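Side-chain contacts in fiber protein (Human adenovirus 16, PDB 3CNC), which forms the trimeric knob at the tip of the adenovirus fiber, the part that attaches to host cells and probably engages the receptor CD46: residues A[39-44]-A[48-53]; A[135-140]-A[213-218]; A[164-169]-A[197-202]. All blocks are in the same frame, centred on the assembly; numbering follows the deposited sequence.

Contact 1 of 3, residues A[39-44]-A[48-53]; sequences NCVIKE and SPDCKL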
loop_
_atom_site.group_PDB
_atom_site.type_symbol
_atom_site.label_atom_id
_atom_site.label_comp_id
_atom_site.label_asym_id
_atom_site.label_seq_id
_atom_site.Cartn_x
_atom_site.Cartn_y
_atom_site.Cartn_z
ATOM N N ASN A 39 6.464 -8.758 23.075
ATOM C CA ASN A 39 6.777 -7.382 23.458
ATOM C C ASN A 39 5.519 -6.533 23.595
ATOM O O ASN A 39 5.597 -5.337 23.872
ATOM C CB ASN A 39 7.669 -6.761 22.371
ATOM C CG ASN A 39 6.976 -6.734 20.985
ATOM O OD1 ASN A 39 5.843 -7.189 20.845
ATOM N ND2 ASN A 39 7.664 -6.203 19.969
ATOM N N CYS A 40 4.359 -7.153 23.429
ATOM C CA CYS A 40 3.121 -6.401 23.440
ATOM C C CYS A 40 1.997 -7.010 24.292
ATOM O O CYS A 40 1.834 -8.229 24.341
ATOM C CB CYS A 40 2.684 -6.254 21.977
ATOM S SG CYS A 40 1.288 -5.201 21.625
ATOM N N VAL A 41 1.218 -6.149 24.947
ATOM C CA VAL A 41 0.105 -6.590 25.786
ATOM C C VAL A 41 -1.251 -6.283 25.155
ATOM O O VAL A 41 -1.611 -5.123 24.947
ATOM C CB VAL A 41 0.144 -5.927 27.181
ATOM C CG1 VAL A 41 -1.013 -6.431 28.021
ATOM C CG2 VAL A 41 1.466 -6.229 27.868
ATOM N N ILE A 42 -2.009 -7.334 24.872
ATOM C CA ILE A 42 -3.319 -7.195 24.262
ATOM C C ILE A 42 -4.457 -7.411 25.257
ATOM O O ILE A 42 -5.564 -6.892 25.060
ATOM C CB ILE A 42 -3.470 -8.185 23.064
ATOM C CG1 ILE A 42 -3.282 -7.434 21.752
ATOM C CG2 ILE A 42 -4.831 -8.845 23.064
ATOM C CD1 ILE A 42 -1.981 -6.688 21.663
ATOM N N LYS A 43 -4.194 -8.166 26.323
ATOM C CA LYS A 43 -5.233 -8.431 27.320
ATOM C C LYS A 43 -5.445 -7.265 28.282
ATOM O O LYS A 43 -4.484 -6.713 28.832
ATOM C CB LYS A 43 -4.911 -9.691 28.131
ATOM C CG LYS A 43 -6.045 -10.094 29.068
ATOM C CD LYS A 43 -5.643 -11.210 30.017
ATOM C CE LYS A 43 -6.750 -11.485 31.027
ATOM N NZ LYS A 43 -6.316 -12.446 32.080
ATOM N N GLU A 44 -6.718 -6.924 28.483
ATOM C CA GLU A 44 -7.145 -5.834 29.365
ATOM C C GLU A 44 -6.525 -5.892 30.758
ATOM O O GLU A 44 -6.594 -6.919 31.432
ATOM C CB GLU A 44 -8.668 -5.858 29.511
ATOM C CG GLU A 44 -9.434 -5.588 28.227
ATOM C CD GLU A 44 -9.419 -4.123 27.840
ATOM O OE1 GLU A 44 -9.902 -3.299 28.647
ATOM O OE2 GLU A 44 -8.929 -3.796 26.735
ATOM N N SER A 48 2.214 -7.741 31.495
ATOM C CA SER A 48 3.251 -8.572 30.890
ATOM C C SER A 48 2.876 -8.982 29.464
ATOM O O SER A 48 1.731 -9.337 29.182
ATOM C CB SER A 48 3.494 -9.824 31.729
ATOM O OG SER A 48 2.353 -10.661 31.705
ATOM N N PRO A 49 3.854 -8.934 28.549
ATOM C CA PRO A 49 3.690 -9.286 27.135
ATOM C C PRO A 49 2.950 -10.588 26.923
ATOM O O PRO A 49 3.319 -11.614 27.495
ATOM C CB PRO A 49 5.125 -9.367 26.632
ATOM C CG PRO A 49 5.790 -8.283 27.403
ATOM C CD PRO A 49 5.227 -8.471 28.817
ATOM N N ASP A 50 1.912 -10.550 26.095
ATOM C CA ASP A 50 1.147 -11.753 25.798
ATOM C C ASP A 50 1.056 -11.996 24.284
ATOM O O ASP A 50 0.278 -12.829 23.821
ATOM C CB ASP A 50 -0.246 -11.669 26.431
ATOM C CG ASP A 50 -1.103 -10.588 25.823
ATOM O OD1 ASP A 50 -0.542 -9.599 25.299
ATOM O OD2 ASP A 50 -2.343 -10.722 25.883
ATOM N N CYS A 51 1.853 -11.255 23.520
ATOM C CA CYS A 51 1.901 -11.415 22.063
ATOM C C CYS A 51 3.076 -10.651 21.444
ATOM O O CYS A 51 3.674 -9.772 22.075
ATOM C CB CYS A 51 0.585 -10.983 21.411
ATOM S SG CYS A 51 0.228 -9.238 21.525
ATOM N N LYS A 52 3.408 -11.008 20.207
ATOM C CA LYS A 52 4.522 -10.392 19.494
ATOM C C LYS A 52 4.042 -9.387 18.453
ATOM O O LYS A 52 3.307 -9.738 17.533
ATOM C CB LYS A 52 5.361 -11.474 18.818
ATOM C CG LYS A 52 5.905 -12.503 19.780
ATOM C CD LYS A 52 6.341 -13.763 19.052
ATOM C CE LYS A 52 6.909 -14.794 20.026
ATOM N NZ LYS A 52 7.197 -16.098 19.353
ATOM N N LEU A 53 4.466 -8.137 18.614
ATOM C CA LEU A 53 4.095 -7.065 17.700
ATOM C C LEU A 53 5.249 -6.699 16.782
ATOM O O LEU A 53 6.335 -6.343 17.248
ATOM C CB LEU A 53 3.696 -5.811 18.474
ATOM C CG LEU A 53 3.532 -4.556 17.600
ATOM C CD1 LEU A 53 2.262 -4.674 16.775
ATOM C CD2 LEU A 53 3.477 -3.322 18.474
#
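Asn-39 meets Leu-53 with its side-chain amide gripping the backbone N–H and C=O of that one residue. A chi1 of 60° places CG between the backbone N and the carbonyl carbon: Asn-39 OD1 accepts from Leu-53 N at 2.8 Å, and ND2 gives an almost straight bond (172°) to Leu-53 O, on a lone pair in the carbonyl plane. Two bonds thus fix the rotation of the amide. The backbone N of Asn-39 shares Cys-51 O with that of Cys-40, whose own N–H meets this oxygen nearly end-on. Cys-40 O accepts from Asp-50 N at 2.9 Å and, weakly, from Cys-51 N, a classic beta bulge. The CB of Cys-40 lies 3.7 Å from Leu-53 CB; Cys-40 SG and Cys-51 SG, 4.2 Å apart, form no disulfide. Ile-42 N binds the syn lone pair of Asp-50 OD1 at 2.7 Å, while Ile-42 CD1 packs on Cys-51 SG at 3.4 Å. Lys-43 N adds a weak bond to Asp-50 OD2. The loop after strand 29-31 is thus fastened to the start of strand 51-60, Cys-40 and Ile-42 lying on Val-90 of strand 85-94. The N–H groups of Ile-42 and Lys-43 would probably offset the closeness of Cys-40 O to Asp-50 OD1.

Contact 2 of 3, residues A[135-140]-A[213-218]; sequences TAYPFI and FSYIRE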
loop_
_atom_site.group_PDB
_atom_site.type_symbol
_atom_site.label_atom_id
_atom_site.label_comp_id
_atom_site.label_asym_id
_atom_site.label_seq_id
_atom_site.Cartn_x
_atom_site.Cartn_y
_atom_site.Cartn_z
ATOM N N THR A 135 -0.163 18.474 12.215
ATOM C CA THR A 135 -0.810 19.431 11.324
ATOM C C THR A 135 -1.850 18.659 10.507
ATOM O O THR A 135 -2.991 19.095 10.373
ATOM C CB THR A 135 0.182 20.113 10.325
ATOM O OG1 THR A 135 1.265 20.725 11.035
ATOM C CG2 THR A 135 -0.531 21.195 9.534
ATOM N N ALA A 136 -1.458 17.504 9.973
ATOM C CA ALA A 136 -2.374 16.690 9.171
ATOM C C ALA A 136 -3.382 15.944 10.036
ATOM O O ALA A 136 -4.562 15.846 9.694
ATOM C CB ALA A 136 -1.590 15.677 8.325
ATOM N N TYR A 137 -2.907 15.402 11.149
ATOM C CA TYR A 137 -3.763 14.645 12.051
ATOM C C TYR A 137 -3.710 15.326 13.417
ATOM O O TYR A 137 -2.848 15.030 14.237
ATOM C CB TYR A 137 -3.251 13.211 12.126
ATOM C CG TYR A 137 -2.817 12.653 10.775
ATOM C CD1 TYR A 137 -1.471 12.412 10.491
ATOM C CD2 TYR A 137 -3.753 12.377 9.787
ATOM C CE1 TYR A 137 -1.077 11.899 9.245
ATOM C CE2 TYR A 137 -3.378 11.874 8.545
ATOM C CZ TYR A 137 -2.047 11.635 8.276
ATOM O OH TYR A 137 -1.700 11.140 7.042
ATOM N N PRO A 138 -4.641 16.254 13.672
ATOM C CA PRO A 138 -4.702 17.003 14.935
ATOM C C PRO A 138 -5.313 16.257 16.105
ATOM O O PRO A 138 -5.997 15.252 15.933
ATOM C CB PRO A 138 -5.548 18.240 14.584
ATOM C CG PRO A 138 -5.697 18.205 13.059
ATOM C CD PRO A 138 -5.682 16.727 12.745
ATOM N N PHE A 139 -5.051 16.768 17.303
ATOM C CA PHE A 139 -5.619 16.205 18.512
ATOM C C PHE A 139 -6.972 16.876 18.778
ATOM O O PHE A 139 -7.199 18.026 18.368
ATOM C CB PHE A 139 -4.690 16.437 19.704
ATOM C CG PHE A 139 -3.545 15.457 19.785
ATOM C CD1 PHE A 139 -2.296 15.775 19.259
ATOM C CD2 PHE A 139 -3.719 14.218 20.405
ATOM C CE1 PHE A 139 -1.234 14.875 19.353
ATOM C CE2 PHE A 139 -2.664 13.313 20.505
ATOM C CZ PHE A 139 -1.418 13.642 19.978
ATOM N N ILE A 140 -7.873 16.149 19.437
ATOM C CA ILE A 140 -9.191 16.685 19.784
ATOM C C ILE A 140 -9.000 17.899 20.688
ATOM O O ILE A 140 -8.295 17.822 21.698
ATOM C CB ILE A 140 -10.025 15.664 20.556
ATOM C CG1 ILE A 140 -10.459 14.541 19.621
ATOM C CG2 ILE A 140 -11.215 16.358 21.207
ATOM C CD1 ILE A 140 -11.123 13.402 20.334
ATOM N N PHE A 213 0.349 0.632 5.224
ATOM C CA PHE A 213 -0.285 1.940 5.316
ATOM C C PHE A 213 0.757 3.049 5.282
ATOM O O PHE A 213 1.945 2.792 5.465
ATOM C CB PHE A 213 -1.091 2.021 6.621
ATOM C CG PHE A 213 -0.248 1.856 7.856
ATOM C CD1 PHE A 213 0.133 2.964 8.607
ATOM C CD2 PHE A 213 0.209 0.596 8.240
ATOM C CE1 PHE A 213 0.959 2.822 9.719
ATOM C CE2 PHE A 213 1.035 0.447 9.346
ATOM C CZ PHE A 213 1.412 1.559 10.087
ATOM N N SER A 214 0.306 4.278 5.041
ATOM C CA SER A 214 1.198 5.448 5.014
ATOM C C SER A 214 0.512 6.646 5.665
ATOM O O SER A 214 -0.715 6.700 5.715
ATOM C CB SER A 214 1.571 5.826 3.578
ATOM O OG SER A 214 2.463 4.887 3.024
ATOM N N TYR A 215 1.301 7.594 6.159
ATOM C CA TYR A 215 0.742 8.788 6.773
ATOM C C TYR A 215 1.712 9.968 6.669
ATOM O O TYR A 215 2.916 9.758 6.561
ATOM C CB TYR A 215 0.362 8.502 8.239
ATOM C CG TYR A 215 1.507 8.120 9.159
ATOM C CD1 TYR A 215 2.393 9.081 9.640
ATOM C CD2 TYR A 215 1.676 6.796 9.583
ATOM C CE1 TYR A 215 3.410 8.741 10.530
ATOM C CE2 TYR A 215 2.698 6.440 10.472
ATOM C CZ TYR A 215 3.553 7.414 10.946
ATOM O OH TYR A 215 4.518 7.087 11.872
ATOM N N ILE A 216 1.185 11.196 6.669
ATOM C CA ILE A 216 2.021 12.404 6.588
ATOM C C ILE A 216 2.817 12.461 7.886
ATOM O O ILE A 216 2.243 12.352 8.976
ATOM C CB ILE A 216 1.177 13.716 6.501
ATOM C CG1 ILE A 216 0.100 13.618 5.406
ATOM C CG2 ILE A 216 2.096 14.897 6.247
ATOM C CD1 ILE A 216 0.607 13.170 4.098
ATOM N N ARG A 217 4.124 12.663 7.791
ATOM C CA ARG A 217 4.939 12.670 8.996
ATOM C C ARG A 217 5.269 14.017 9.610
ATOM O O ARG A 217 5.288 15.046 8.941
ATOM C CB ARG A 217 6.238 11.889 8.746
ATOM C CG ARG A 217 7.283 12.585 7.893
ATOM C CD ARG A 217 8.491 11.670 7.678
ATOM N NE ARG A 217 9.531 12.340 6.911
ATOM C CZ ARG A 217 10.431 13.165 7.434
ATOM N NH1 ARG A 217 10.431 13.411 8.745
ATOM N NH2 ARG A 217 11.308 13.776 6.643
ATOM N N GLU A 218 5.530 13.998 10.910
ATOM C CA GLU A 218 5.889 15.202 11.641
ATOM C C GLU A 218 7.316 15.581 11.226
ATOM O O GLU A 218 8.078 14.722 10.796
ATOM C CB GLU A 218 5.828 14.917 13.142
ATOM C CG GLU A 218 6.363 16.014 14.022
ATOM C CD GLU A 218 5.293 16.976 14.497
ATOM O OE1 GLU A 218 4.102 16.779 14.146
ATOM O OE2 GLU A 218 5.654 17.933 15.236
#
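Ala-136 and Ile-216 mark the closest backbone approach, CA to CA 6.7 Å; the loop segment 135-140 lies beside the end of strand 211-216, and no beta bridge joins the two. Tyr-137 spans the gap. With CG anti to the carbonyl carbon (chi1 -41°), its ring reaches toward the strand, and Tyr-137 OH accepts a nearly straight hydrogen bond from Ile-216 N at 2.9 Å. That nitrogen lies in the ring plane, at the edge, and Ile-216 O also sits at the edge, 3.4 Å from Tyr-137 CE1. Ala-136 CB covers one face of the same ring, over its centre, and lies 3.9 Å from Ile-216 CB, so this methyl group touches both the ring face and the strand residue. The side chains of Tyr-137 and Tyr-215 cross at about a right angle, CE1 of the former standing 3.8 Å from CB of the latter. The Tyr-215 hydroxyl is hydrogen-bonded to Phe-130 O. Tyr-137 OH has a second hydrogen-bond partner, Tyr-67 OH of the second subunit, whose Val-56 also packs on Ile-216. A buried phenol oxygen is thereby held by a strand of its own chain and by Tyr-67 of the second subunit. This is interface architecture of the trimeric knob: a loop residue bonded to the last strand of an antiparallel sheet, within a beta-sandwich domain, where two subunits meet.

Contact 3 of 3, residues A[164-169]-A[197-202]; sequences TLFPLK and EAPETT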
loop_
_atom_site.group_PDB
_atom_site.type_symbol
_atom_site.label_atom_id
_atom_site.label_comp_id
_atom_site.label_asym_id
_atom_site.label_seq_id
_atom_site.Cartn_x
_atom_site.Cartn_y
_atom_site.Cartn_z
ATOM N N THR A 164 -9.002 -21.613 5.683
ATOM C CA THR A 164 -9.905 -20.543 5.269
ATOM C C THR A 164 -9.402 -19.166 5.706
ATOM O O THR A 164 -8.840 -19.007 6.791
ATOM C CB THR A 164 -11.337 -20.756 5.818
ATOM O OG1 THR A 164 -11.274 -21.026 7.223
ATOM C CG2 THR A 164 -12.020 -21.918 5.103
ATOM N N LEU A 165 -9.607 -18.174 4.844
ATOM C CA LEU A 165 -9.171 -16.813 5.120
ATOM C C LEU A 165 -10.279 -15.946 5.697
ATOM O O LEU A 165 -11.301 -15.705 5.047
ATOM C CB LEU A 165 -8.653 -16.155 3.841
ATOM C CG LEU A 165 -7.385 -16.734 3.222
ATOM C CD1 LEU A 165 -7.107 -16.010 1.903
ATOM C CD2 LEU A 165 -6.217 -16.576 4.185
ATOM N N PHE A 166 -10.075 -15.477 6.922
ATOM C CA PHE A 166 -11.055 -14.610 7.552
ATOM C C PHE A 166 -10.562 -13.171 7.459
ATOM O O PHE A 166 -9.466 -12.846 7.913
ATOM C CB PHE A 166 -11.269 -14.999 9.015
ATOM C CG PHE A 166 -11.958 -16.322 9.194
ATOM C CD1 PHE A 166 -11.270 -17.515 8.990
ATOM C CD2 PHE A 166 -13.303 -16.375 9.552
ATOM C CE1 PHE A 166 -11.907 -18.744 9.141
ATOM C CE2 PHE A 166 -13.955 -17.602 9.705
ATOM C CZ PHE A 166 -13.250 -18.792 9.499
ATOM N N PRO A 167 -11.361 -12.293 6.846
ATOM C CA PRO A 167 -10.998 -10.883 6.695
ATOM C C PRO A 167 -11.025 -10.134 8.029
ATOM O O PRO A 167 -11.953 -10.293 8.820
ATOM C CB PRO A 167 -12.053 -10.367 5.728
ATOM C CG PRO A 167 -13.264 -11.165 6.132
ATOM C CD PRO A 167 -12.686 -12.559 6.254
ATOM N N LEU A 168 -9.995 -9.330 8.271
ATOM C CA LEU A 168 -9.896 -8.537 9.488
ATOM C C LEU A 168 -9.921 -7.057 9.112
ATOM O O LEU A 168 -9.061 -6.577 8.375
ATOM C CB LEU A 168 -8.590 -8.848 10.229
ATOM C CG LEU A 168 -8.329 -10.299 10.644
ATOM C CD1 LEU A 168 -6.899 -10.422 11.124
ATOM C CD2 LEU A 168 -9.301 -10.730 11.756
ATOM N N LYS A 169 -10.918 -6.337 9.610
ATOM C CA LYS A 169 -11.030 -4.914 9.337
ATOM C C LYS A 169 -10.083 -4.186 10.279
ATOM O O LYS A 169 -10.156 -4.335 11.503
ATOM C CB LYS A 169 -12.478 -4.456 9.519
ATOM C CG LYS A 169 -13.402 -5.076 8.476
ATOM C CD LYS A 169 -14.868 -4.715 8.665
ATOM C CE LYS A 169 -15.716 -5.353 7.566
ATOM N NZ LYS A 169 -17.175 -5.134 7.769
ATOM N N GLU A 197 -19.188 -17.813 11.801
ATOM C CA GLU A 197 -18.803 -18.723 12.868
ATOM C C GLU A 197 -17.325 -18.625 13.197
ATOM O O GLU A 197 -16.509 -18.278 12.344
ATOM C CB GLU A 197 -19.173 -20.153 12.480
ATOM C CG GLU A 197 -18.818 -20.513 11.054
ATOM C CD GLU A 197 -19.586 -21.724 10.562
ATOM O OE1 GLU A 197 -19.428 -22.813 11.155
ATOM O OE2 GLU A 197 -20.353 -21.583 9.585
ATOM N N ALA A 198 -16.994 -18.925 14.448
ATOM C CA ALA A 198 -15.620 -18.868 14.917
ATOM C C ALA A 198 -14.663 -19.543 13.950
ATOM O O ALA A 198 -14.981 -20.576 13.362
ATOM C CB ALA A 198 -15.505 -19.518 16.288
ATOM N N PRO A 199 -13.480 -18.938 13.749
ATOM C CA PRO A 199 -12.434 -19.447 12.858
ATOM C C PRO A 199 -11.815 -20.743 13.380
ATOM O O PRO A 199 -11.540 -21.660 12.608
ATOM C CB PRO A 199 -11.423 -18.301 12.829
ATOM C CG PRO A 199 -12.293 -17.101 12.972
ATOM C CD PRO A 199 -13.223 -17.527 14.086
ATOM N N GLU A 200 -11.591 -20.808 14.689
ATOM C CA GLU A 200 -10.994 -21.993 15.299
ATOM C C GLU A 200 -11.881 -22.653 16.362
ATOM O O GLU A 200 -12.974 -22.175 16.676
ATOM C CB GLU A 200 -9.643 -21.652 15.941
ATOM C CG GLU A 200 -8.572 -21.090 15.003
ATOM C CD GLU A 200 -8.271 -21.982 13.807
ATOM O OE1 GLU A 200 -8.412 -23.221 13.906
ATOM O OE2 GLU A 200 -7.873 -21.432 12.761
ATOM N N THR A 201 -11.376 -23.757 16.906
ATOM C CA THR A 201 -12.047 -24.533 17.945
ATOM C C THR A 201 -10.982 -24.942 18.954
ATOM O O THR A 201 -11.280 -25.287 20.094
ATOM C CB THR A 201 -12.703 -25.805 17.352
ATOM O OG1 THR A 201 -14.012 -25.486 16.869
ATOM C CG2 THR A 201 -12.806 -26.904 18.395
ATOM N N THR A 202 -9.729 -24.887 18.514
ATOM C CA THR A 202 -8.597 -25.255 19.346
ATOM C C THR A 202 -7.752 -24.020 19.590
ATOM O O THR A 202 -7.983 -22.978 18.986
ATOM C CB THR A 202 -7.716 -26.287 18.633
ATOM O OG1 THR A 202 -8.551 -27.260 17.996
ATOM C CG2 THR A 202 -6.794 -26.985 19.626
#
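Phe-166 and Pro-199 make the tight half of this contact, a CH-pi contact of a proline ring over a phenylalanine face. Pro-199 CG stands 3.7 Å from the centroid of the Phe-166 ring and only 13° off its normal, so it sits almost squarely above the middle of the ring. The rest of the proline spreads toward the far rim, where Pro-199 CB lies 3.7 Å from Phe-166 CE1 and Pro-199 CA is 3.5 Å from Phe-166 CZ. Phe-166 CG lies beside the backbone N (chi1 -69°), which sends the phenyl group out from the strand to meet the loop. Toward solvent the contact is looser. Glu-197 O comes to 3.7 Å from Phe-166 CE2, obliquely to the ring, while the Glu-197 side chain remains exposed and farther off. No hydrogen bond joins the two segments, and the fit is that of a puckered proline ring on a flat phenyl face. Around them, Leu-193 of strand 185-194 touches both Phe-166 and Pro-199, and Tyr-158 of strand 151-159 packs on Pro-199. Glu-200 ties the loop down further by bonding the Tyr-158 hydroxyl and Thr-161 N. The loop thus folds back across the beginning of strand 165-174, which lies between strands 185-194 and 151-159 in the four-stranded sheet.

How the contacts relate
Taken together, the three contacts show how chemistry varies with position in one beta-rich domain. Contacts 1 and 2 both reach the six-stranded sheet, at strands 51-60 and 211-216, on opposite sides of the chain's centre and about 26 Å apart between centres; contact 3 sets a loop against the four-stranded sheet. Contact 1 is partly buried, local in sequence and rich in hydrogen bonds. Contact 2 is fully buried, joins distant parts of the chain chiefly through one phenol and a small apolar patch, and is completed by another subunit. Contact 3, at the surface, relies mainly on ring packing, with no hydrogen bond; its segments fall within the chain between those of contact 2. None of the three touches another.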